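Local coordinates for protein terminal uridylyltransferase 1 (Trypanosoma brucei, PDB 5HZD) that adds uridines to the 3' ends of guide RNAs, ribosomal RNAs and some mRNAs during mitochondrial RNA editing, using UTP as substrate, at residues 413-418 / 422-427. Sequence-based numbering, arbitrary orientation.
Sequences GHNVIS and PGITTK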
loop_
_atom_site.group_PDB
_atom_site.type_symbol
_atom_site.label_atom_id
_atom_site.label_comp_id
_atom_site.label_asym_id
_atom_site.label_seq_id
_atom_site.Cartn_x
_atom_site.Cartn_y
_atom_site.Cartn_z
ATOM N N GLY A 413 -18.680 -18.757 -10.606
ATOM C CA GLY A 413 -19.992 -19.109 -10.088
ATOM C C GLY A 413 -19.905 -19.993 -8.866
ATOM O O GLY A 413 -20.756 -19.898 -7.967
ATOM N N HIS A 414 -18.873 -20.840 -8.811
ATOM C CA HIS A 414 -18.799 -21.852 -7.763
ATOM C C HIS A 414 -17.558 -21.825 -6.884
ATOM O O HIS A 414 -17.563 -22.436 -5.803
ATOM C CB HIS A 414 -18.973 -23.246 -8.358
ATOM C CG HIS A 414 -20.308 -23.427 -8.993
ATOM N ND1 HIS A 414 -21.471 -23.480 -8.254
ATOM C CD2 HIS A 414 -20.677 -23.498 -10.292
ATOM C CE1 HIS A 414 -22.501 -23.612 -9.073
ATOM N NE2 HIS A 414 -22.046 -23.628 -10.314
ATOM N N ASN A 415 -16.505 -21.136 -7.326
ATOM C CA ASN A 415 -15.239 -21.167 -6.609
ATOM C C ASN A 415 -14.826 -19.809 -6.060
ATOM O O ASN A 415 -15.423 -18.793 -6.377
ATOM C CB ASN A 415 -14.135 -21.706 -7.524
ATOM C CG ASN A 415 -14.319 -23.189 -7.851
ATOM O OD1 ASN A 415 -15.021 -23.940 -7.134
ATOM N ND2 ASN A 415 -13.661 -23.631 -8.922
ATOM N N VAL A 416 -13.791 -19.820 -5.238
ATOM C CA VAL A 416 -13.345 -18.621 -4.549
ATOM C C VAL A 416 -11.868 -18.442 -4.828
ATOM O O VAL A 416 -11.097 -19.398 -4.746
ATOM C CB VAL A 416 -13.495 -18.821 -3.027
ATOM C CG1 VAL A 416 -12.931 -17.594 -2.249
ATOM C CG2 VAL A 416 -14.966 -19.123 -2.649
ATOM N N ILE A 417 -11.464 -17.217 -5.142
ATOM C CA ILE A 417 -10.033 -16.881 -5.275
ATOM C C ILE A 417 -9.455 -16.855 -3.871
ATOM O O ILE A 417 -9.826 -16.005 -3.057
ATOM C CB ILE A 417 -9.897 -15.515 -5.962
ATOM C CG1 ILE A 417 -10.498 -15.575 -7.385
ATOM C CG2 ILE A 417 -8.428 -15.082 -6.042
ATOM C CD1 ILE A 417 -10.480 -14.241 -8.164
ATOM N N SER A 418 -8.588 -17.808 -3.542
ATOM C CA SER A 418 -8.141 -17.927 -2.164
ATOM C C SER A 418 -6.728 -18.456 -2.089
ATOM O O SER A 418 -6.369 -19.417 -2.790
ATOM C CB SER A 418 -9.063 -18.872 -1.370
ATOM O OG SER A 418 -8.538 -18.996 -0.050
ATOM N N PRO A 422 -3.873 -24.561 -1.021
ATOM C CA PRO A 422 -3.259 -24.651 -2.352
ATOM C C PRO A 422 -4.177 -25.142 -3.460
ATOM O O PRO A 422 -3.951 -24.827 -4.625
ATOM C CB PRO A 422 -2.140 -25.690 -2.135
ATOM C CG PRO A 422 -2.596 -26.517 -0.972
ATOM C CD PRO A 422 -3.328 -25.551 -0.073
ATOM N N GLY A 423 -5.185 -25.911 -3.099
ATOM C CA GLY A 423 -6.099 -26.439 -4.090
ATOM C C GLY A 423 -7.276 -25.521 -4.326
ATOM O O GLY A 423 -7.227 -24.345 -3.995
ATOM N N ILE A 424 -8.333 -26.057 -4.912
ATOM C CA ILE A 424 -9.536 -25.267 -5.202
ATOM C C ILE A 424 -10.327 -25.026 -3.920
ATOM O O ILE A 424 -10.550 -25.955 -3.132
ATOM C CB ILE A 424 -10.448 -26.015 -6.197
ATOM C CG1 ILE A 424 -9.778 -26.146 -7.567
ATOM C CG2 ILE A 424 -11.843 -25.338 -6.315
ATOM C CD1 ILE A 424 -9.432 -24.865 -8.227
ATOM N N THR A 425 -10.768 -23.776 -3.723
ATOM C CA THR A 425 -11.700 -23.444 -2.640
ATOM C C THR A 425 -13.079 -23.218 -3.260
ATOM O O THR A 425 -13.248 -22.343 -4.114
ATOM C CB THR A 425 -11.274 -22.127 -1.961
ATOM O OG1 THR A 425 -10.008 -22.322 -1.333
ATOM C CG2 THR A 425 -12.277 -21.728 -0.887
ATOM N N THR A 426 -14.075 -23.998 -2.869
ATOM C CA THR A 426 -15.415 -23.760 -3.392
ATOM C C THR A 426 -16.144 -22.771 -2.484
ATOM O O THR A 426 -15.772 -22.600 -1.328
ATOM C CB THR A 426 -16.229 -25.055 -3.502
ATOM O OG1 THR A 426 -16.493 -25.573 -2.197
ATOM C CG2 THR A 426 -15.469 -26.106 -4.353
ATOM N N LYS A 427 -17.156 -22.091 -3.014
ATOM C CA LYS A 427 -17.983 -21.225 -2.174
ATOM C C LYS A 427 -18.575 -21.988 -1.001
ATOM O O LYS A 427 -18.553 -21.488 0.139
ATOM C CB LYS A 427 -19.086 -20.563 -3.010
ATOM C CG LYS A 427 -18.503 -19.567 -4.026
ATOM C CD LYS A 427 -19.607 -18.850 -4.773
ATOM C CE LYS A 427 -18.997 -18.014 -5.939
ATOM N NZ LYS A 427 -20.062 -17.225 -6.653
HETATM O O HOH W 1 -9.816 -21.707 -5.249
HETATM O O HOH W 2 -7.951 -21.951 -3.158
#
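V416 N-H bonds to T425 O at 2.8 Å, and K427 N reaches H414 O, also at 2.8 Å and almost straight (174°). These bonds flank N415 and T426, an antiparallel non-hydrogen-bonded pair, and make a short, splayed β hairpin. Further toward the turn the strands part: one water receives a bond from T425 N and donates to V416 O, replacing a direct bond. A second water bridges S418 O, G423 O and T425 OG1.

V416 and T425, both β-branched and suited to extended backbone, touch through V416 CB and T425 CG2 (3.8 Å). T425 CG2 stands anti to the backbone N (chi1 -65° for OG1), which gives the methyl to V416 and leaves OG1 near S418 CB and bonded to R421. K427, extended beyond CG, runs its methylenes alongside H414 O and G413 O; its NZ is held by the carbonyls of Y461, W412 and E462 and more weakly by G413 O (3.1 Å), so backbone carbonyls serve the ammonium of this buried lysine. T426 is the N-cap of helix 427-430, its OG1 bonded to M429 N, a role its short hydroxyl fits.

Within the Cid1-type poly(A) polymerase region, V416 and T425 touch L430 of that helix, while I417 turns from the hairpin onto helix 336-349; its backbone bonds to C464 and E466, with S418 OG bonded to E466, tie the hairpin to the start of the presumed nucleotide recognition motif.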